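DUF5618 domain-containing protein (Dyadobacter fermentans, PDB 3MFN) is of unknown function but folds into a compact, mainly helical bundle and belongs to the DUF5618 family. Local coordinates at residues 32-42 against 142-153; 77-85 against 97-105. One frame throughout, in Å; residues are numbered along the deposited sequence.

Contact 1 pairs the first and last helices of the chain, 34-52 and 132-153. Contact 2 joins helix 63-85 to helix 95-103, both of which lie between them in sequence. The two contacts have centres about 12 Å apart and touch mainly through the end of helix 63-85, and at Gln105, where Arg152 NH2 packs on its CG. Arg152 NE of contact 1 lies 3.3 Å from Tyr84 OH of contact 2, a probable hydrogen bond, and Leu153 CD2 packs against Tyr84 CD1. On helix 34-52, Ala34 CB rests on His83 CG. No active site is known; an acetate ion, probably from the crystallisation liquor, lies about 3 Å from the side chain of Tyr98.

Contact 1 of 2, residues 32-42 against 142-153; sequences QEAVIEAKRYL and AEIIIDWVERRL
Val35, Lys39 and Ile146 are the knobs of an antiparallel knobs-into-holes packing between the first and last helices of the bundle, whose segments approach to 10.0 Å between axes at an angle of 172°. Ile146 enters among Val35, Ala38, Lys39 and Leu42. With CG1 anti to the carbonyl carbon (chi1 -66°), its branches divide the work: CD1 comes within 3.8 Å of Ala38 CB, and CG2 meets Val35 CG1 at 4.0 Å. Val35 in turn lodges among Ile146, Val149, Glu150 and Leu153, pressing CG2 against the helix backbone at Glu150 CA, 3.6 Å away. Leu42 splits likewise, its CD1 facing Ala142 CB and its CD2 lying 4.3 Å from Ile146 CD1. Just ahead of the first helix, Gln32 lies against Leu153 in one of its two conformers, an uncertain contact. Helix 63-85 also packs on this pair, through Val77 on Ala142. Lys39, extended beyond CG, passes its aliphatic chain by Ile146 and brings the ammonium among Glu143, Asp147 and Glu150. Even the nearest of these carboxylate oxygens, Glu150 OE1, is 4.2 Å from Lys39 NZ, too far for a salt bridge, so the attraction is probably diffuse.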
# COMPACT_ATOMS: atom_id res chain seq x y z
N GLN A 32 13.67 -0.71 28.38
CA GLN A 32 12.71 -0.15 27.39
C GLN A 32 13.29 0.95 26.45
O GLN A 32 12.54 1.70 25.81
CB GLN A 32 11.40 0.26 28.10
CG GLN A 32 10.48 1.20 27.32
CD GLN A 32 10.77 2.67 27.60
OE1 GLN A 32 11.31 3.01 28.66
NE2 GLN A 32 10.43 3.54 26.66
N GLU A 33 14.61 0.98 26.36
CA GLU A 33 15.30 1.52 25.19
C GLU A 33 15.21 0.50 23.99
O GLU A 33 15.92 0.63 22.97
CB GLU A 33 16.73 1.72 25.53
CG GLU A 33 17.44 0.45 25.91
CD GLU A 33 18.31 0.69 27.14
OE1 GLU A 33 17.93 0.27 28.28
OE2 GLU A 33 19.34 1.37 26.93
N ALA A 34 14.40 -0.54 24.18
CA ALA A 34 13.75 -1.21 23.07
C ALA A 34 13.08 -0.19 22.14
O ALA A 34 13.16 -0.32 20.93
CB ALA A 34 12.70 -2.18 23.59
N VAL A 35 12.40 0.81 22.70
CA VAL A 35 11.76 1.87 21.89
C VAL A 35 12.78 2.68 21.05
O VAL A 35 12.56 2.99 19.86
CB VAL A 35 10.96 2.81 22.81
CG1 VAL A 35 10.61 4.10 22.14
CG2 VAL A 35 9.70 2.12 23.27
N ILE A 36 13.93 2.98 21.66
CA ILE A 36 14.97 3.71 20.96
C ILE A 36 15.55 2.91 19.80
O ILE A 36 15.73 3.43 18.70
CB ILE A 36 16.05 4.10 21.93
CG1 ILE A 36 15.54 5.30 22.75
CG2 ILE A 36 17.39 4.42 21.23
CD1 ILE A 36 14.35 5.02 23.70
N GLU A 37 15.84 1.65 20.06
CA GLU A 37 16.38 0.78 19.03
C GLU A 37 15.37 0.62 17.83
O GLU A 37 15.79 0.70 16.67
CB GLU A 37 16.81 -0.55 19.67
CG GLU A 37 17.20 -1.69 18.72
CD GLU A 37 18.64 -1.58 18.18
OE1 GLU A 37 19.23 -0.49 18.21
OE2 GLU A 37 19.16 -2.62 17.69
N ALA A 38 14.06 0.50 18.12
CA ALA A 38 13.01 0.50 17.12
C ALA A 38 13.08 1.72 16.22
O ALA A 38 13.01 1.60 14.98
CB ALA A 38 11.63 0.39 17.77
N LYS A 39 13.29 2.89 16.82
CA LYS A 39 13.38 4.13 16.08
C LYS A 39 14.71 4.18 15.29
O LYS A 39 14.72 4.80 14.24
CB LYS A 39 13.30 5.36 16.98
CG LYS A 39 11.99 5.49 17.69
CD LYS A 39 12.01 6.60 18.66
CE LYS A 39 10.70 6.67 19.45
NZ LYS A 39 10.80 7.70 20.49
N ARG A 40 15.77 3.53 15.79
CA ARG A 40 16.99 3.44 15.02
C ARG A 40 16.75 2.66 13.73
O ARG A 40 17.26 3.03 12.69
CB ARG A 40 18.15 2.89 15.85
CG ARG A 40 18.58 3.84 17.02
CD ARG A 40 18.82 5.27 16.54
NE ARG A 40 19.78 5.33 15.43
CZ ARG A 40 21.06 5.69 15.55
NH1 ARG A 40 21.83 5.66 14.46
NH2 ARG A 40 21.57 6.07 16.72
N TYR A 41 15.95 1.59 13.78
CA TYR A 41 15.62 0.80 12.59
C TYR A 41 14.84 1.67 11.61
O TYR A 41 15.10 1.68 10.40
CB TYR A 41 14.79 -0.44 12.92
CG TYR A 41 15.48 -1.67 13.44
CD1 TYR A 41 15.47 -2.84 12.71
CD2 TYR A 41 16.09 -1.71 14.70
CE1 TYR A 41 16.05 -3.99 13.17
CE2 TYR A 41 16.71 -2.92 15.20
CZ TYR A 41 16.67 -4.05 14.40
OH TYR A 41 17.19 -5.26 14.76
N LEU A 42 13.83 2.37 12.12
CA LEU A 42 13.01 3.23 11.27
C LEU A 42 13.80 4.31 10.58
O LEU A 42 13.64 4.53 9.38
CB LEU A 42 11.85 3.82 12.06
CG LEU A 42 10.73 4.53 11.33
CD1 LEU A 42 10.10 3.69 10.18
CD2 LEU A 42 9.62 4.96 12.36
N ALA A 142 4.00 3.30 11.34
CA ALA A 142 5.07 2.63 12.09
C ALA A 142 5.46 3.44 13.33
O ALA A 142 5.55 2.88 14.38
CB ALA A 142 6.27 2.44 11.22
N GLU A 143 5.67 4.76 13.22
CA GLU A 143 5.97 5.56 14.39
C GLU A 143 4.80 5.58 15.37
O GLU A 143 4.98 5.65 16.57
CB GLU A 143 6.37 6.99 14.00
CG GLU A 143 6.78 7.86 15.17
CD GLU A 143 8.24 7.63 15.63
OE1 GLU A 143 8.99 6.87 14.97
OE2 GLU A 143 8.66 8.28 16.62
N ILE A 144 3.57 5.50 14.85
CA ILE A 144 2.40 5.41 15.70
C ILE A 144 2.44 4.19 16.57
O ILE A 144 2.14 4.24 17.77
CB ILE A 144 1.06 5.46 14.91
CG1 ILE A 144 0.74 6.89 14.45
CG2 ILE A 144 -0.10 5.00 15.80
CD1 ILE A 144 -0.47 6.95 13.42
N ILE A 145 2.83 3.08 15.98
CA ILE A 145 2.90 1.82 16.72
C ILE A 145 4.04 1.86 17.74
O ILE A 145 3.90 1.39 18.86
CB ILE A 145 3.14 0.58 15.79
CG1 ILE A 145 1.98 0.38 14.82
CG2 ILE A 145 3.34 -0.66 16.65
CD1 ILE A 145 0.61 0.16 15.54
N ILE A 146 5.18 2.43 17.36
CA ILE A 146 6.30 2.48 18.30
C ILE A 146 5.94 3.39 19.48
O ILE A 146 6.24 3.05 20.62
CB ILE A 146 7.59 2.90 17.65
CG1 ILE A 146 8.01 1.82 16.64
CG2 ILE A 146 8.63 3.17 18.76
CD1 ILE A 146 9.08 2.17 15.63
N ASP A 147 5.27 4.51 19.22
CA ASP A 147 4.88 5.41 20.30
C ASP A 147 3.84 4.76 21.19
O ASP A 147 3.85 4.95 22.40
CB ASP A 147 4.27 6.71 19.77
CG ASP A 147 5.26 7.60 19.05
OD1 ASP A 147 6.52 7.36 19.06
OD2 ASP A 147 4.76 8.57 18.44
N TRP A 148 2.94 3.98 20.60
CA TRP A 148 1.94 3.27 21.41
C TRP A 148 2.64 2.34 22.42
O TRP A 148 2.30 2.33 23.62
CB TRP A 148 1.01 2.48 20.48
CG TRP A 148 0.00 1.67 21.20
CD1 TRP A 148 -1.22 2.08 21.66
CD2 TRP A 148 0.09 0.27 21.52
NE1 TRP A 148 -1.90 1.02 22.23
CE2 TRP A 148 -1.12 -0.09 22.15
CE3 TRP A 148 1.05 -0.73 21.28
CZ2 TRP A 148 -1.37 -1.39 22.61
CZ3 TRP A 148 0.79 -2.03 21.74
CH2 TRP A 148 -0.41 -2.34 22.40
N VAL A 149 3.62 1.59 21.96
CA VAL A 149 4.45 0.74 22.83
C VAL A 149 5.13 1.55 23.92
O VAL A 149 4.95 1.25 25.11
CB VAL A 149 5.51 -0.05 22.02
CG1 VAL A 149 6.53 -0.69 22.92
CG2 VAL A 149 4.80 -1.12 21.12
N GLU A 150 5.89 2.58 23.55
CA GLU A 150 6.57 3.43 24.53
C GLU A 150 5.57 3.84 25.62
O GLU A 150 5.82 3.70 26.81
CB GLU A 150 7.14 4.70 23.88
CG GLU A 150 7.96 5.57 24.88
CD GLU A 150 8.47 6.90 24.31
OE1 GLU A 150 7.82 7.45 23.42
OE2 GLU A 150 9.52 7.41 24.81
N ARG A 151 4.43 4.31 25.16
CA ARG A 151 3.41 4.88 25.99
C ARG A 151 2.65 3.88 26.86
O ARG A 151 2.09 4.28 27.86
CB ARG A 151 2.45 5.60 25.08
CG ARG A 151 1.41 6.41 25.76
CD ARG A 151 0.70 7.24 24.70
NE ARG A 151 -0.37 6.47 24.09
CZ ARG A 151 -0.54 6.22 22.79
NH1 ARG A 151 -1.60 5.51 22.42
NH2 ARG A 151 0.30 6.70 21.87
N ARG A 152 2.61 2.60 26.47
CA ARG A 152 2.04 1.54 27.31
C ARG A 152 3.03 1.12 28.39
O ARG A 152 2.68 1.00 29.56
CB ARG A 152 1.64 0.31 26.47
CG ARG A 152 0.53 0.59 25.45
CD ARG A 152 -0.84 0.79 26.10
NE ARG A 152 -1.50 -0.49 26.27
CZ ARG A 152 -2.76 -0.65 26.67
NH1 ARG A 152 -3.55 0.38 26.97
NH2 ARG A 152 -3.22 -1.88 26.77
N LEU A 153 4.29 0.94 27.98
CA LEU A 153 5.36 0.49 28.87
C LEU A 153 5.65 1.45 30.04
O LEU A 153 6.16 1.02 31.08
CB LEU A 153 6.65 0.27 28.09
CG LEU A 153 6.67 -0.86 27.05
CD1 LEU A 153 7.87 -0.69 26.12
CD2 LEU A 153 6.68 -2.23 27.71

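Contact 2 of 2, residues 77-85 against 97-105; sequences VLFALDHYF and WYKSNLAQQ
Phe85 and Tyr98 each hold CG anti to their own carbonyl carbon (chi1 -72° and -62°), which sends one ring from each side across the gap between helix 63-85 and helix 95-103. Phe85 lays a face on Asn101, whose CB sits almost directly above the ring centre, 3.6 Å from the centroid, in a CH-pi contact; the Asn101 amide, somewhat tilted from the ring, extends over its CG-CD1 rim. Around the Phe85 edge, Leu102 CD2 approaches CZ at 3.8 Å in the ring plane, and Gln105 NE2 stands near CE1, its amide almost perpendicular to the ring. Trp97 adds its six-membered ring, CH2 touching Phe85 CB at 3.6 Å.

Tyr98 is sandwiched. Leu78 CD2 sits over the centre of one face, 3.8 Å from the ring centroid, and Trp97 CE3 of its own helix covers the opposite face, while Leu81 CB packs against Tyr98 CD1. At the far end of the ring, Tyr98 OH donates a short 2.6 Å hydrogen bond to the syn lone pair of Asp82 OD1. That same oxygen takes a salt bridge from Lys93, so two partners fix the carboxylate.

A second polar link spans the end of the contact: Tyr84 OH donates to Gln105 OE1 at 3.1 Å, arriving in the carbonyl plane. Arg152 is a second partner of both, its bond to Gln105 weak. Within helix 95-103, Asn101 ND2, above the Trp97 ring, reaches Trp97 O at 3.2 Å, on the opposite face of that carbonyl from Asn101 N, which probably limits the amide's rotation.

The two helix segments cross at 57°, so helix 95-103 lies aslant helix 63-85. Phe113 of helix 107-126 touches Leu78, Leu81 and Leu102, while helix 132-153 receives Val77 and Leu81, and helix 34-52 packs on Phe79 and Ala80.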
# COMPACT_ATOMS: atom_id res chain seq x y z
N VAL A 77 9.45 -2.00 13.96
CA VAL A 77 8.16 -2.12 14.57
C VAL A 77 8.06 -3.43 15.35
O VAL A 77 7.61 -3.44 16.52
CB VAL A 77 7.02 -2.02 13.51
CG1 VAL A 77 5.60 -2.26 14.18
CG2 VAL A 77 7.11 -0.75 12.77
N LEU A 78 8.39 -4.55 14.72
CA LEU A 78 8.39 -5.84 15.44
C LEU A 78 9.28 -5.84 16.69
O LEU A 78 8.90 -6.38 17.71
CB LEU A 78 8.77 -7.00 14.51
CG LEU A 78 7.86 -7.25 13.30
CD1 LEU A 78 8.09 -8.63 12.66
CD2 LEU A 78 6.30 -7.05 13.61
N PHE A 79 10.44 -5.18 16.62
CA PHE A 79 11.32 -5.08 17.76
C PHE A 79 10.63 -4.42 18.98
O PHE A 79 10.62 -4.98 20.10
CB PHE A 79 12.59 -4.35 17.34
CG PHE A 79 13.71 -4.49 18.33
CD1 PHE A 79 13.77 -3.69 19.46
CD2 PHE A 79 14.71 -5.44 18.14
CE1 PHE A 79 14.80 -3.83 20.39
CE2 PHE A 79 15.76 -5.59 19.04
CZ PHE A 79 15.79 -4.80 20.19
N ALA A 80 9.97 -3.28 18.77
CA ALA A 80 9.17 -2.67 19.82
C ALA A 80 8.09 -3.63 20.29
O ALA A 80 7.96 -3.84 21.48
CB ALA A 80 8.54 -1.31 19.35
N LEU A 81 7.34 -4.25 19.36
CA LEU A 81 6.29 -5.19 19.74
C LEU A 81 6.78 -6.42 20.52
O LEU A 81 6.14 -6.83 21.50
CB LEU A 81 5.42 -5.60 18.55
CG LEU A 81 4.62 -4.45 17.87
CD1 LEU A 81 3.90 -4.91 16.62
CD2 LEU A 81 3.61 -3.80 18.83
N ASP A 82 7.91 -6.97 20.12
CA ASP A 82 8.46 -8.17 20.75
C ASP A 82 8.85 -7.85 22.17
O ASP A 82 8.71 -8.70 23.07
CB ASP A 82 9.70 -8.66 20.01
CG ASP A 82 9.35 -9.35 18.71
OD1 ASP A 82 8.21 -9.78 18.61
OD2 ASP A 82 10.20 -9.44 17.79
N HIS A 83 9.35 -6.64 22.37
CA HIS A 83 9.75 -6.22 23.69
C HIS A 83 8.54 -6.01 24.58
O HIS A 83 8.58 -6.33 25.72
CB HIS A 83 10.65 -4.97 23.72
CG HIS A 83 11.13 -4.65 25.11
ND1 HIS A 83 12.33 -5.12 25.61
CD2 HIS A 83 10.56 -3.94 26.11
CE1 HIS A 83 12.47 -4.71 26.86
NE2 HIS A 83 11.42 -3.98 27.18
N TYR A 84 7.43 -5.51 24.04
CA TYR A 84 6.23 -5.28 24.86
C TYR A 84 5.46 -6.58 25.20
O TYR A 84 5.00 -6.78 26.33
CB TYR A 84 5.31 -4.29 24.14
CG TYR A 84 4.03 -3.94 24.89
CD1 TYR A 84 4.08 -3.45 26.17
CD2 TYR A 84 2.78 -4.07 24.29
CE1 TYR A 84 2.88 -3.12 26.90
CE2 TYR A 84 1.59 -3.74 25.00
CZ TYR A 84 1.66 -3.28 26.29
OH TYR A 84 0.52 -2.95 26.98
N PHE A 85 5.27 -7.44 24.19
CA PHE A 85 4.42 -8.63 24.32
C PHE A 85 5.20 -9.86 24.79
O PHE A 85 4.63 -10.87 25.24
CB PHE A 85 3.74 -8.94 22.97
CG PHE A 85 2.65 -7.96 22.58
CD1 PHE A 85 1.61 -7.67 23.43
CD2 PHE A 85 2.64 -7.40 21.33
CE1 PHE A 85 0.62 -6.81 23.05
CE2 PHE A 85 1.66 -6.56 20.96
CZ PHE A 85 0.66 -6.24 21.82
N TRP A 97 0.44 -13.73 15.17
CA TRP A 97 0.77 -13.55 16.55
C TRP A 97 0.68 -12.07 16.93
O TRP A 97 0.12 -11.72 17.98
CB TRP A 97 2.13 -14.12 16.84
CG TRP A 97 2.42 -14.17 18.25
CD1 TRP A 97 1.97 -15.13 19.16
CD2 TRP A 97 3.16 -13.24 19.00
NE1 TRP A 97 2.41 -14.84 20.39
CE2 TRP A 97 3.15 -13.68 20.34
CE3 TRP A 97 3.83 -12.05 18.68
CZ2 TRP A 97 3.82 -13.01 21.36
CZ3 TRP A 97 4.47 -11.36 19.69
CH2 TRP A 97 4.45 -11.86 21.03
N TYR A 98 1.17 -11.17 16.10
CA TYR A 98 1.11 -9.73 16.45
C TYR A 98 -0.32 -9.26 16.40
O TYR A 98 -0.77 -8.53 17.29
CB TYR A 98 2.00 -8.87 15.54
CG TYR A 98 3.45 -9.28 15.68
CD1 TYR A 98 4.20 -8.78 16.69
CD2 TYR A 98 4.03 -10.18 14.83
CE1 TYR A 98 5.50 -9.14 16.85
CE2 TYR A 98 5.33 -10.57 14.99
CZ TYR A 98 6.06 -10.03 15.99
OH TYR A 98 7.39 -10.38 16.22
N LYS A 99 -1.07 -9.71 15.41
CA LYS A 99 -2.49 -9.24 15.29
C LYS A 99 -3.38 -9.69 16.46
O LYS A 99 -4.21 -8.92 17.00
CB LYS A 99 -3.09 -9.75 13.98
CG LYS A 99 -2.46 -9.03 12.72
CD LYS A 99 -2.80 -9.72 11.37
CE LYS A 99 -4.28 -9.74 11.05
NZ LYS A 99 -4.68 -10.68 9.93
N SER A 100 -3.26 -10.95 16.86
CA SER A 100 -4.14 -11.44 17.91
C SER A 100 -3.74 -10.78 19.24
O SER A 100 -4.62 -10.39 20.01
CB SER A 100 -4.15 -12.98 17.93
OG SER A 100 -3.06 -13.50 18.63
N ASN A 101 -2.43 -10.51 19.46
CA ASN A 101 -2.01 -9.73 20.64
C ASN A 101 -2.55 -8.29 20.62
O ASN A 101 -2.96 -7.75 21.65
CB ASN A 101 -0.47 -9.77 20.86
CG ASN A 101 -0.02 -10.96 21.69
OD1 ASN A 101 -0.42 -11.10 22.83
ND2 ASN A 101 0.77 -11.81 21.12
N LEU A 102 -2.60 -7.67 19.44
CA LEU A 102 -3.10 -6.32 19.34
C LEU A 102 -4.62 -6.26 19.35
O LEU A 102 -5.19 -5.24 19.74
CB LEU A 102 -2.56 -5.64 18.07
CG LEU A 102 -1.06 -5.31 18.04
CD1 LEU A 102 -0.62 -5.00 16.61
CD2 LEU A 102 -0.77 -4.14 19.01
N ALA A 103 -5.30 -7.32 18.94
CA ALA A 103 -6.73 -7.29 18.94
C ALA A 103 -7.24 -7.21 20.40
O ALA A 103 -8.17 -6.47 20.68
CB ALA A 103 -7.29 -8.46 18.19
N GLN A 104 -6.56 -7.92 21.31
CA GLN A 104 -6.97 -7.94 22.73
C GLN A 104 -6.75 -6.58 23.40
O GLN A 104 -7.22 -6.35 24.50
CB GLN A 104 -6.23 -9.06 23.48
CG GLN A 104 -4.72 -8.81 23.65
CD GLN A 104 -3.89 -10.05 23.99
OE1 GLN A 104 -4.44 -11.15 24.22
NE2 GLN A 104 -2.55 -9.88 24.04
N GLN A 105 -6.05 -5.68 22.72
CA GLN A 105 -5.65 -4.42 23.30
C GLN A 105 -6.38 -3.19 22.78
O GLN A 105 -6.66 -2.31 23.58
CB GLN A 105 -4.15 -4.20 23.12
CG GLN A 105 -3.45 -3.82 24.41
CD GLN A 105 -2.62 -4.94 24.99
OE1 GLN A 105 -1.70 -4.70 25.78
NE2 GLN A 105 -2.93 -6.17 24.61